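Putative nudix hydrolase family member (Chromobacterium violaceum, PDB 3F13) probably acts as a magnesium-dependent hydrolase of the Nudix family, although its own substrate has not been established. Local coordinates at residues Y73-I78 against L124-R129; L88-G93 against R142-L147; V29-S34 against A105-P110. One frame throughout, in Å; residues are numbered along the deposited sequence.

Contact 1 (Y73-I78 against L124-R129)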
ATOM      1  N   TYR B  73      -5.569  -3.282  -2.214  1.00 24.18           N
ATOM      2  CA  TYR B  73      -7.032  -3.125  -2.157  1.00 24.12           C
ATOM      3  C   TYR B  73      -7.730  -4.390  -2.673  1.00 24.67           C
ATOM      4  O   TYR B  73      -7.474  -4.837  -3.795  1.00 23.83           O
ATOM      5  CB  TYR B  73      -7.493  -1.872  -2.943  1.00 24.79           C
ATOM      6  CG  TYR B  73      -8.983  -1.844  -3.224  1.00 25.98           C
ATOM      7  CD1 TYR B  73      -9.901  -1.615  -2.198  1.00 27.54           C
ATOM      8  CD2 TYR B  73      -9.479  -2.155  -4.490  1.00 29.98           C
ATOM      9  CE1 TYR B  73     -11.284  -1.639  -2.442  1.00 27.31           C
ATOM     10  CE2 TYR B  73     -10.859  -2.160  -4.757  1.00 31.66           C
ATOM     11  CZ  TYR B  73     -11.748  -1.907  -3.705  1.00 32.59           C
ATOM     12  OH  TYR B  73     -13.107  -1.897  -3.922  1.00 36.18           O
ATOM     13  N   LEU B  74      -8.602  -4.993  -1.845  1.00 24.80           N
ATOM     14  CA  LEU B  74      -9.304  -6.217  -2.242  1.00 25.56           C
ATOM     15  C   LEU B  74     -10.732  -5.935  -2.729  1.00 26.33           C
ATOM     16  O   LEU B  74     -11.115  -6.354  -3.840  1.00 26.58           O
ATOM     17  CB  LEU B  74      -9.355  -7.195  -1.062  1.00 26.26           C
ATOM     18  CG  LEU B  74      -8.009  -7.434  -0.387  1.00 26.81           C
ATOM     19  CD1 LEU B  74      -8.141  -8.278   0.904  1.00 26.87           C
ATOM     20  CD2 LEU B  74      -7.072  -8.093  -1.437  1.00 28.18           C
ATOM     21  N   PHE B  75     -11.532  -5.237  -1.921  1.00 25.63           N
ATOM     22  CA  PHE B  75     -12.934  -5.004  -2.302  1.00 27.22           C
ATOM     23  C   PHE B  75     -13.603  -4.041  -1.338  1.00 27.05           C
ATOM     24  O   PHE B  75     -13.017  -3.697  -0.274  1.00 26.07           O
ATOM     25  CB  PHE B  75     -13.734  -6.327  -2.308  1.00 26.62           C
ATOM     26  CG  PHE B  75     -13.569  -7.172  -1.038  1.00 27.59           C
ATOM     27  CD1 PHE B  75     -14.341  -6.918   0.093  1.00 28.20           C
ATOM     28  CD2 PHE B  75     -12.666  -8.226  -0.996  1.00 26.50           C
ATOM     29  CE1 PHE B  75     -14.198  -7.704   1.280  1.00 24.83           C
ATOM     30  CE2 PHE B  75     -12.512  -9.018   0.167  1.00 28.11           C
ATOM     31  CZ  PHE B  75     -13.275  -8.720   1.321  1.00 27.63           C
ATOM     32  N   ASP B  76     -14.830  -3.654  -1.695  1.00 28.03           N
ATOM     33  CA  ASP B  76     -15.648  -2.793  -0.850  1.00 30.65           C
ATOM     34  C   ASP B  76     -16.617  -3.707  -0.104  1.00 31.23           C
ATOM     35  O   ASP B  76     -17.039  -4.737  -0.639  1.00 31.08           O
ATOM     36  CB  ASP B  76     -16.461  -1.804  -1.689  1.00 31.79           C
ATOM     37  CG  ASP B  76     -15.603  -0.977  -2.628  1.00 36.34           C
ATOM     38  OD1 ASP B  76     -14.515  -0.500  -2.213  1.00 38.34           O
ATOM     39  OD2 ASP B  76     -16.004  -0.830  -3.811  1.00 41.20           O
ATOM     40  N   HIS B  77     -16.984  -3.340   1.121  1.00 30.32           N
ATOM     41  CA  HIS B  77     -17.973  -4.083   1.860  1.00 31.01           C
ATOM     42  C   HIS B  77     -18.914  -3.037   2.456  1.00 31.15           C
ATOM     43  O   HIS B  77     -18.479  -2.238   3.286  1.00 29.14           O
ATOM     44  CB  HIS B  77     -17.308  -4.844   2.997  1.00 31.64           C
ATOM     45  CG  HIS B  77     -18.269  -5.603   3.850  1.00 35.44           C
ATOM     46  ND1 HIS B  77     -18.723  -6.857   3.515  1.00 35.32           N
ATOM     47  CD2 HIS B  77     -18.867  -5.285   5.021  1.00 36.77           C
ATOM     48  CE1 HIS B  77     -19.560  -7.284   4.446  1.00 37.49           C
ATOM     49  NE2 HIS B  77     -19.669  -6.345   5.368  1.00 39.18           N
ATOM     50  N   ILE B  78     -20.174  -2.999   2.023  1.00 30.70           N
ATOM     51  CA  ILE B  78     -21.091  -2.024   2.628  1.00 30.53           C
ATOM     52  C   ILE B  78     -22.038  -2.672   3.649  1.00 29.95           C
ATOM     53  O   ILE B  78     -22.488  -3.797   3.495  1.00 29.18           O
ATOM     54  CB  ILE B  78     -21.915  -1.200   1.594  1.00 31.42           C
ATOM     55  CG1 ILE B  78     -22.915  -2.106   0.875  1.00 33.07           C
ATOM     56  CG2 ILE B  78     -20.963  -0.501   0.589  1.00 33.17           C
ATOM     57  CD1 ILE B  78     -23.973  -1.383   0.086  1.00 36.60           C
ATOM     58  N   LEU B 124     -14.179 -11.636   6.246  1.00 30.69           N
ATOM     59  CA  LEU B 124     -13.232 -12.747   6.190  1.00 31.36           C
ATOM     60  C   LEU B 124     -13.708 -13.864   5.284  1.00 31.61           C
ATOM     61  O   LEU B 124     -12.886 -14.557   4.659  1.00 31.97           O
ATOM     62  CB  LEU B 124     -12.945 -13.300   7.596  1.00 32.49           C
ATOM     63  CG  LEU B 124     -12.031 -12.416   8.426  1.00 34.27           C
ATOM     64  CD1 LEU B 124     -11.905 -13.014   9.820  1.00 37.57           C
ATOM     65  CD2 LEU B 124     -10.681 -12.278   7.696  1.00 37.21           C
ATOM     66  N   ARG B 125     -15.026 -14.065   5.200  1.00 31.79           N
ATOM     67  CA  ARG B 125     -15.531 -15.077   4.270  1.00 31.62           C
ATOM     68  C   ARG B 125     -15.204 -14.714   2.812  1.00 30.87           C
ATOM     69  O   ARG B 125     -14.795 -15.557   2.022  1.00 31.42           O
ATOM     70  CB  ARG B 125     -17.047 -15.274   4.426  1.00 31.69           C
ATOM     71  CG  ARG B 125     -17.399 -16.004   5.675  1.00 36.11           C
ATOM     72  CD  ARG B 125     -18.680 -16.875   5.493  1.00 40.19           C
ATOM     73  NE  ARG B 125     -18.643 -17.882   6.542  1.00 43.39           N
ATOM     74  CZ  ARG B 125     -19.264 -17.735   7.694  1.00 44.93           C
ATOM     75  NH1 ARG B 125     -19.164 -18.668   8.636  1.00 47.50           N
ATOM     76  NH2 ARG B 125     -20.004 -16.655   7.891  1.00 47.27           N
ATOM     77  N   ARG B 126     -15.409 -13.454   2.460  1.00 30.39           N
ATOM     78  CA  ARG B 126     -15.175 -12.984   1.105  1.00 29.82           C
ATOM     79  C   ARG B 126     -13.698 -13.038   0.797  1.00 29.77           C
ATOM     80  O   ARG B 126     -13.295 -13.404  -0.297  1.00 29.42           O
ATOM     81  CB  ARG B 126     -15.674 -11.554   0.970  1.00 31.92           C
ATOM     82  CG  ARG B 126     -15.713 -11.068  -0.462  1.00 35.58           C
ATOM     83  CD  ARG B 126     -16.910 -10.090  -0.591  1.00 43.15           C
ATOM     84  NE  ARG B 126     -16.752  -9.192  -1.727  1.00 46.69           N
ATOM     85  CZ  ARG B 126     -17.263  -7.967  -1.769  1.00 46.02           C
ATOM     86  NH1 ARG B 126     -17.074  -7.219  -2.836  1.00 49.35           N
ATOM     87  NH2 ARG B 126     -17.932  -7.488  -0.726  1.00 46.84           N
ATOM     88  N   TYR B 127     -12.889 -12.641   1.770  1.00 28.74           N
ATOM     89  CA  TYR B 127     -11.436 -12.704   1.615  1.00 30.09           C
ATOM     90  C   TYR B 127     -11.000 -14.162   1.397  1.00 29.52           C
ATOM     91  O   TYR B 127     -10.127 -14.465   0.591  1.00 29.21           O
ATOM     92  CB  TYR B 127     -10.759 -12.193   2.885  1.00 28.72           C
ATOM     93  CG  TYR B 127      -9.273 -12.507   2.895  1.00 31.15           C
ATOM     94  CD1 TYR B 127      -8.409 -11.847   2.026  1.00 31.75           C
ATOM     95  CD2 TYR B 127      -8.729 -13.460   3.756  1.00 28.59           C
ATOM     96  CE1 TYR B 127      -7.051 -12.126   2.022  1.00 30.52           C
ATOM     97  CE2 TYR B 127      -7.363 -13.739   3.757  1.00 29.46           C
ATOM     98  CZ  TYR B 127      -6.540 -13.065   2.876  1.00 29.49           C
ATOM     99  OH  TYR B 127      -5.185 -13.317   2.862  1.00 34.89           O
ATOM    100  N   ALA B 128     -11.604 -15.066   2.148  1.00 30.26           N
ATOM    101  CA  ALA B 128     -11.288 -16.491   1.975  1.00 30.51           C
ATOM    102  C   ALA B 128     -11.559 -16.960   0.545  1.00 31.59           C
ATOM    103  O   ALA B 128     -10.754 -17.707  -0.019  1.00 31.78           O
ATOM    104  CB  ALA B 128     -12.078 -17.319   2.957  1.00 30.49           C
ATOM    105  N   ARG B 129     -12.675 -16.535  -0.046  1.00 32.62           N
ATOM    106  CA  ARG B 129     -12.977 -16.854  -1.455  1.00 33.60           C
ATOM    107  C   ARG B 129     -11.908 -16.250  -2.367  1.00 33.12           C
ATOM    108  O   ARG B 129     -11.341 -16.935  -3.216  1.00 33.53           O
ATOM    109  CB  ARG B 129     -14.343 -16.295  -1.889  1.00 33.99           C
ATOM    110  CG  ARG B 129     -15.530 -17.234  -1.770  1.00 40.67           C
ATOM    111  CD  ARG B 129     -16.843 -16.556  -2.259  1.00 45.20           C
ATOM    112  NE  ARG B 129     -17.492 -15.842  -1.158  1.00 49.84           N
ATOM    113  CZ  ARG B 129     -17.881 -14.569  -1.191  1.00 51.89           C
ATOM    114  NH1 ARG B 129     -17.718 -13.836  -2.294  1.00 52.85           N
ATOM    115  NH2 ARG B 129     -18.452 -14.030  -0.107  1.00 55.08           N
TER
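Arg126 of helix 118-132 lays its guanidinium flat on the ring of Phe75 in strand 70-78, the two planes 18° apart and their centres 4.3 Å from each other. Its aliphatic part covers the CZ end of the same ring: CG stands 3.9 Å from the Phe75 centroid, nearly on the ring normal, a CH-pi contact. CG is anti to the backbone N (chi1 -169°), and a bend at chi2 lets the rest of the chain follow the ring back toward the strand. There Arg126 NH2 gives a weak hydrogen bond to Asp76 O, 2.9 Å long but bent to 122° at the hydrogen. Deeper in, Tyr127 turns its ring beside Leu74, CD1 of the tyrosine 3.8 Å from CD1 of the leucine, while its hydroxyl bonds to Glu24. Leu74 and Phe75 both face Val86, forming a classic beta bulge in the antiparallel pair with strand 82-90. Asp76 lies at the margin, its OD1 taken by Tyr73 OH at 2.6 Å and by a salt bridge to Lys85. The helix therefore seats on the sheet mainly through guanidinium-ring stacking and apolar packing, with a weak bond to Asp76 O at the edge of the stack.

Contact 2 (L88-G93 against R142-L147)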
ATOM      1  N   LEU B  88      -5.457  -6.028   2.014  1.00 22.68           N
ATOM      2  CA  LEU B  88      -4.515  -7.012   2.562  1.00 23.79           C
ATOM      3  C   LEU B  88      -3.249  -6.206   2.809  1.00 25.19           C
ATOM      4  O   LEU B  88      -2.759  -5.542   1.886  1.00 25.90           O
ATOM      5  CB  LEU B  88      -4.204  -8.085   1.520  1.00 23.28           C
ATOM      6  CG  LEU B  88      -3.148  -9.127   1.952  1.00 25.26           C
ATOM      7  CD1 LEU B  88      -3.638 -10.011   3.089  1.00 25.03           C
ATOM      8  CD2 LEU B  88      -2.733 -10.018   0.770  1.00 29.13           C
ATOM      9  N   CYS B  89      -2.763  -6.197   4.039  1.00 26.48           N
ATOM     10  CA  CYS B  89      -1.583  -5.386   4.390  1.00 28.96           C
ATOM     11  C   CYS B  89      -0.403  -6.204   4.905  1.00 30.04           C
ATOM     12  O   CYS B  89      -0.592  -7.165   5.632  1.00 29.43           O
ATOM     13  CB  CYS B  89      -1.949  -4.388   5.479  1.00 29.42           C
ATOM     14  SG  CYS B  89      -3.434  -3.399   5.146  1.00 31.23           S
ATOM     15  N   ILE B  90       0.807  -5.770   4.549  1.00 30.59           N
ATOM     16  CA  ILE B  90       2.051  -6.262   5.104  1.00 33.77           C
ATOM     17  C   ILE B  90       2.689  -5.163   5.969  1.00 34.20           C
ATOM     18  O   ILE B  90       2.791  -3.982   5.568  1.00 35.93           O
ATOM     19  CB  ILE B  90       3.124  -6.479   4.002  1.00 33.15           C
ATOM     20  CG1 ILE B  90       2.549  -7.103   2.743  1.00 35.34           C
ATOM     21  CG2 ILE B  90       4.374  -7.156   4.586  1.00 34.39           C
ATOM     22  CD1 ILE B  90       3.658  -7.590   1.825  1.00 36.89           C
ATOM     23  N   ALA B  91       3.108  -5.558   7.149  1.00 37.94           N
ATOM     24  CA  ALA B  91       4.077  -4.811   7.962  1.00 40.14           C
ATOM     25  C   ALA B  91       5.021  -5.872   8.564  1.00 41.44           C
ATOM     26  O   ALA B  91       4.693  -7.056   8.579  1.00 42.57           O
ATOM     27  CB  ALA B  91       3.374  -3.985   9.049  1.00 39.94           C
ATOM     28  N   GLN B  92       6.211  -5.473   8.985  1.00 43.97           N
ATOM     29  CA  GLN B  92       7.233  -6.454   9.360  1.00 45.82           C
ATOM     30  C   GLN B  92       7.553  -6.434  10.844  1.00 46.68           C
ATOM     31  O   GLN B  92       8.657  -6.822  11.256  1.00 48.12           O
ATOM     32  CB  GLN B  92       8.520  -6.252   8.548  1.00 46.55           C
ATOM     33  N   GLY B  93       6.602  -5.990  11.652  1.00 46.59           N
ATOM     34  CA  GLY B  93       6.767  -6.095  13.096  1.00 46.76           C
ATOM     35  C   GLY B  93       5.815  -7.101  13.709  1.00 46.44           C
ATOM     36  O   GLY B  93       5.154  -7.871  13.007  1.00 46.76           O
ATOM     37  N   ARG B 142      -2.139 -13.637  -3.635  1.00 24.95           N
ATOM     38  CA  ARG B 142      -1.304 -14.790  -3.281  1.00 26.19           C
ATOM     39  C   ARG B 142       0.185 -14.449  -3.326  1.00 26.28           C
ATOM     40  O   ARG B 142       0.968 -14.946  -2.507  1.00 27.31           O
ATOM     41  CB  ARG B 142      -1.612 -16.007  -4.149  1.00 28.10           C
ATOM     42  CG  ARG B 142      -2.988 -16.710  -3.819  1.00 28.61           C
ATOM     43  CD  ARG B 142      -3.120 -18.013  -4.605  1.00 28.09           C
ATOM     44  NE  ARG B 142      -3.294 -17.750  -6.024  1.00 29.13           N
ATOM     45  CZ  ARG B 142      -4.429 -17.330  -6.568  1.00 31.19           C
ATOM     46  NH1 ARG B 142      -5.512 -17.127  -5.812  1.00 31.92           N
ATOM     47  NH2 ARG B 142      -4.473 -17.087  -7.859  1.00 31.78           N
ATOM     48  N   ALA B 143       0.585 -13.586  -4.252  1.00 24.99           N
ATOM     49  CA  ALA B 143       1.987 -13.202  -4.307  1.00 25.15           C
ATOM     50  C   ALA B 143       2.369 -12.369  -3.089  1.00 25.26           C
ATOM     51  O   ALA B 143       3.480 -12.489  -2.557  1.00 25.42           O
ATOM     52  CB  ALA B 143       2.320 -12.490  -5.618  1.00 24.93           C
ATOM     53  N   LEU B 144       1.459 -11.500  -2.640  1.00 24.58           N
ATOM     54  CA  LEU B 144       1.747 -10.696  -1.452  1.00 25.41           C
ATOM     55  C   LEU B 144       1.861 -11.598  -0.224  1.00 25.69           C
ATOM     56  O   LEU B 144       2.733 -11.400   0.606  1.00 25.93           O
ATOM     57  CB  LEU B 144       0.706  -9.586  -1.260  1.00 25.71           C
ATOM     58  CG  LEU B 144       0.949  -8.439  -2.229  1.00 28.49           C
ATOM     59  CD1 LEU B 144      -0.211  -7.424  -2.187  1.00 33.87           C
ATOM     60  CD2 LEU B 144       2.287  -7.764  -1.828  1.00 31.10           C
ATOM     61  N   LEU B 145       0.971 -12.577  -0.114  1.00 26.06           N
ATOM     62  CA  LEU B 145       1.030 -13.557   0.970  1.00 27.61           C
ATOM     63  C   LEU B 145       2.380 -14.310   0.981  1.00 27.91           C
ATOM     64  O   LEU B 145       3.024 -14.490   2.036  1.00 29.29           O
ATOM     65  CB  LEU B 145      -0.172 -14.489   0.879  1.00 29.37           C
ATOM     66  CG  LEU B 145      -1.450 -13.789   1.362  1.00 29.10           C
ATOM     67  CD1 LEU B 145      -2.614 -14.761   1.276  1.00 33.25           C
ATOM     68  CD2 LEU B 145      -1.322 -13.238   2.784  1.00 32.01           C
ATOM     69  N   GLY B 146       2.847 -14.655  -0.208  1.00 27.51           N
ATOM     70  CA  GLY B 146       4.152 -15.283  -0.389  1.00 26.80           C
ATOM     71  C   GLY B 146       5.301 -14.409   0.087  1.00 25.85           C
ATOM     72  O   GLY B 146       6.209 -14.891   0.727  1.00 26.24           O
ATOM     73  N   LEU B 147       5.262 -13.119  -0.252  1.00 24.82           N
ATOM     74  CA  LEU B 147       6.171 -12.136   0.293  1.00 24.15           C
ATOM     75  C   LEU B 147       6.161 -12.140   1.821  1.00 25.29           C
ATOM     76  O   LEU B 147       7.215 -12.237   2.462  1.00 25.22           O
ATOM     77  CB  LEU B 147       5.838 -10.738  -0.294  1.00 24.34           C
ATOM     78  CG  LEU B 147       6.801  -9.633   0.171  1.00 24.44           C
ATOM     79  CD1 LEU B 147       8.266 -10.034  -0.012  1.00 24.21           C
ATOM     80  CD2 LEU B 147       6.487  -8.341  -0.568  1.00 28.62           C
TER
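Leu88 and Ile90, two residues apart on strand 82-90, push their side chains into three leucines of helix 136-157. Leu88 CD2 lies between Leu144 CB, 4.0 Å away, and the Leu145 branch, and CD1 of Leu88 also meets CD2 of Leu145, again at 4.0 Å. The side chains of Leu88 and Leu144 lie alongside, pointing opposite ways. Leu145 starts out away from the strand, and it is the far end of its side chain that returns to Leu88. Ile90 makes its contact with one atom: CD1 is 3.9 Å from CD2 of Leu144 and 3.8 Å from CD2 of Leu147, its side chain roughly perpendicular to both leucines. With CG1 anti to the carbonyl carbon and chi2 extended at -167°, that methyl is carried out to the helix. No hydrogen bond joins the two segments, so the fit rests on apolar packing alone.

Backbone bonds set these side chains in place. Leu88 pairs with Leu72 and Ile90 with Ser70 on the adjoining strand 70-78, and on the helix Leu147 N bonds to Ala143 O at 3.0 Å. The helix segment runs at 25° to strand 88-90, their axes 9.2 Å apart at closest approach. Tyr127 of helix 118-132 packs on both Leu88 and Leu145, and Leu74 of strand 70-78 also touches Leu88. Beyond Leu144 and Leu147 comes Leu72 of the second subunit, which places this part of helix 136-157 between its own sheet and the dimer partner.

Contact 3 (V29-S34 against A105-P110)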
ATOM      1  N   VAL B  29      -5.150 -14.493  10.686  1.00 32.14           N
ATOM      2  CA  VAL B  29      -5.476 -13.074  10.462  1.00 31.01           C
ATOM      3  C   VAL B  29      -5.662 -12.328  11.787  1.00 31.32           C
ATOM      4  O   VAL B  29      -6.405 -12.767  12.685  1.00 30.96           O
ATOM      5  CB  VAL B  29      -6.764 -12.943   9.623  1.00 31.80           C
ATOM      6  CG1 VAL B  29      -7.269 -11.463   9.600  1.00 29.88           C
ATOM      7  CG2 VAL B  29      -6.536 -13.449   8.227  1.00 29.65           C
ATOM      8  N   LEU B  30      -5.002 -11.184  11.901  1.00 30.31           N
ATOM      9  CA  LEU B  30      -5.079 -10.333  13.072  1.00 30.10           C
ATOM     10  C   LEU B  30      -6.472  -9.729  13.311  1.00 30.26           C
ATOM     11  O   LEU B  30      -7.078  -9.179  12.393  1.00 27.56           O
ATOM     12  CB  LEU B  30      -4.064  -9.206  12.897  1.00 29.61           C
ATOM     13  CG  LEU B  30      -3.852  -8.297  14.106  1.00 31.44           C
ATOM     14  CD1 LEU B  30      -3.406  -9.136  15.299  1.00 35.32           C
ATOM     15  CD2 LEU B  30      -2.847  -7.209  13.756  1.00 31.48           C
ATOM     16  N   VAL B  31      -6.984  -9.882  14.535  1.00 29.93           N
ATOM     17  CA  VAL B  31      -8.205  -9.187  14.964  1.00 30.65           C
ATOM     18  C   VAL B  31      -7.949  -8.550  16.313  1.00 31.64           C
ATOM     19  O   VAL B  31      -7.049  -8.989  17.054  1.00 31.12           O
ATOM     20  CB  VAL B  31      -9.418 -10.127  15.089  1.00 31.24           C
ATOM     21  CG1 VAL B  31      -9.804 -10.716  13.712  1.00 31.05           C
ATOM     22  CG2 VAL B  31      -9.120 -11.242  16.060  1.00 29.01           C
ATOM     23  N   THR B  32      -8.723  -7.518  16.613  1.00 31.92           N
ATOM     24  CA  THR B  32      -8.515  -6.718  17.805  1.00 33.90           C
ATOM     25  C   THR B  32      -9.844  -6.501  18.516  1.00 35.60           C
ATOM     26  O   THR B  32     -10.902  -6.484  17.882  1.00 35.35           O
ATOM     27  CB  THR B  32      -7.927  -5.351  17.452  1.00 34.19           C
ATOM     28  OG1 THR B  32      -8.871  -4.582  16.694  1.00 34.09           O
ATOM     29  CG2 THR B  32      -6.641  -5.521  16.622  1.00 33.29           C
ATOM     30  N   ALA B  33      -9.777  -6.327  19.839  1.00 38.13           N
ATOM     31  CA  ALA B  33     -10.960  -6.063  20.654  1.00 39.99           C
ATOM     32  C   ALA B  33     -10.658  -4.912  21.604  1.00 41.84           C
ATOM     33  O   ALA B  33      -9.618  -4.908  22.265  1.00 42.22           O
ATOM     34  CB  ALA B  33     -11.329  -7.284  21.435  1.00 39.49           C
ATOM     35  N   SER B  34     -11.550  -3.927  21.652  1.00 44.04           N
ATOM     36  CA  SER B  34     -11.459  -2.837  22.642  1.00 45.93           C
ATOM     37  C   SER B  34     -12.300  -3.146  23.879  1.00 46.66           C
ATOM     38  O   SER B  34     -12.091  -2.538  24.947  1.00 47.83           O
ATOM     39  CB  SER B  34     -11.948  -1.536  22.047  1.00 46.33           C
ATOM     40  OG  SER B  34     -13.310  -1.662  21.669  1.00 48.80           O
ATOM     41  N   ALA B 105      -5.836 -11.024  18.767  1.00 36.57           N
ATOM     42  CA  ALA B 105      -5.755 -12.465  18.539  1.00 35.94           C
ATOM     43  C   ALA B 105      -5.691 -12.760  17.041  1.00 36.00           C
ATOM     44  O   ALA B 105      -5.606 -11.846  16.229  1.00 35.15           O
ATOM     45  CB  ALA B 105      -6.942 -13.183  19.177  1.00 36.25           C
ATOM     46  N   LEU B 106      -5.706 -14.038  16.686  1.00 36.06           N
ATOM     47  CA  LEU B 106      -5.512 -14.467  15.308  1.00 35.66           C
ATOM     48  C   LEU B 106      -6.650 -15.382  14.912  1.00 36.60           C
ATOM     49  O   LEU B 106      -7.074 -16.243  15.699  1.00 36.56           O
ATOM     50  CB  LEU B 106      -4.193 -15.221  15.179  1.00 35.98           C
ATOM     51  CG  LEU B 106      -3.014 -14.367  15.579  1.00 36.22           C
ATOM     52  CD1 LEU B 106      -1.724 -15.160  15.396  1.00 36.44           C
ATOM     53  CD2 LEU B 106      -3.033 -13.101  14.722  1.00 36.78           C
ATOM     54  N   VAL B 107      -7.153 -15.207  13.700  1.00 36.73           N
ATOM     55  CA  VAL B 107      -8.266 -16.012  13.236  1.00 37.91           C
ATOM     56  C   VAL B 107      -7.841 -16.923  12.072  1.00 38.67           C
ATOM     57  O   VAL B 107      -7.295 -16.429  11.095  1.00 38.10           O
ATOM     58  CB  VAL B 107      -9.385 -15.123  12.748  1.00 37.54           C
ATOM     59  CG1 VAL B 107     -10.331 -15.950  11.885  1.00 37.39           C
ATOM     60  CG2 VAL B 107     -10.078 -14.436  13.928  1.00 38.48           C
ATOM     61  N   SER B 108      -8.099 -18.233  12.167  1.00 39.76           N
ATOM     62  CA  SER B 108      -7.613 -19.187  11.129  1.00 40.86           C
ATOM     63  C   SER B 108      -8.630 -19.514  10.037  1.00 41.66           C
ATOM     64  O   SER B 108      -8.272 -20.044   8.969  1.00 42.98           O
ATOM     65  CB  SER B 108      -7.093 -20.493  11.767  1.00 41.55           C
ATOM     66  N   SER B 109      -9.899 -19.221  10.288  1.00 41.23           N
ATOM     67  CA  SER B 109     -10.916 -19.420   9.267  1.00 41.07           C
ATOM     68  C   SER B 109     -12.155 -18.600   9.605  1.00 41.03           C
ATOM     69  O   SER B 109     -12.363 -18.265  10.771  1.00 41.49           O
ATOM     70  CB  SER B 109     -11.231 -20.917   9.080  1.00 41.16           C
ATOM     71  OG  SER B 109     -12.443 -21.288   9.689  1.00 39.68           O
ATOM     72  N   PRO B 110     -12.953 -18.237   8.585  1.00 40.90           N
ATOM     73  CA  PRO B 110     -14.120 -17.389   8.781  1.00 40.91           C
ATOM     74  C   PRO B 110     -15.177 -18.117   9.607  1.00 41.11           C
ATOM     75  O   PRO B 110     -16.146 -17.509  10.045  1.00 40.98           O
ATOM     76  CB  PRO B 110     -14.642 -17.169   7.362  1.00 41.48           C
ATOM     77  CG  PRO B 110     -13.498 -17.576   6.459  1.00 41.63           C
ATOM     78  CD  PRO B 110     -12.830 -18.678   7.190  1.00 41.38           C
TER
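Val29 and Val31 pair with Val107 and Ala105 in an antiparallel beta ladder of the mixed Nudix sheet, where strand 28-33 meets strand 103-107. Two hydrogen-bonded pairs flank Leu30 and Leu106, each closed by two bonds, and beyond Val31 the pairing continues from Ala33 to Arg103. In the first, Val29 N reaches Val107 O at 2.9 Å, and Val107 N returns to Val29 O at 2.7 Å with an N-H...O angle of 151°. In the second, Val31 N gives a straighter bond to Ala105 O, 172° at the hydrogen, and Ala105 N bonds to Val31 O, both 2.9 Å long. Every N-H and carbonyl of these four residues is thus satisfied across the ladder.

Leu30 and Leu106 form the intervening non-hydrogen-bonded pair. Leu30 instead makes its backbone bonding with Ile23 of strand 16-25, on the other side of strand 28-33. Two CA-H...O contacts supplement the ladder here: CA of Leu106 lies 3.3 Å from Val29 O, and CA of Leu30 faces Ala105 O.

Val29, Val31, Ala105 and Val107 share one face of the sheet, where the first and last valines, Val29 and Val107, pack on Leu124 of helix 118-132. Leu30 and Leu106 occupy the other face, where Leu106 also touches Met25. Past the ladder the chain turns toward the helix, and Pro110 O accepts a bond from Arg121. Among the valines, Val31 CG1 crosses to Val107 CG2 at 3.7 Å.

From the N terminus, strand 28-33 comes first, and contact 3 closes its loop when segment 105-110 arrives 71 residues after segment 29-34 ends. Strand 70-78 and strand 82-90 lie within that interval; the loops of contacts 1 and 2 open there and close beyond it, on helix 118-132 and then helix 136-157. The three loops therefore cross one another pairwise. All three contacts reach the same sheet: contacts 1 and 2 join successive helices to neighbouring strands, while contact 3 is made within the sheet. Pro110 of contact 3 packs against Arg125 and Ala128 of contact 1. Helix 118-132 thus bridges contacts 2 and 3, whose nearest atoms are about 7 Å apart.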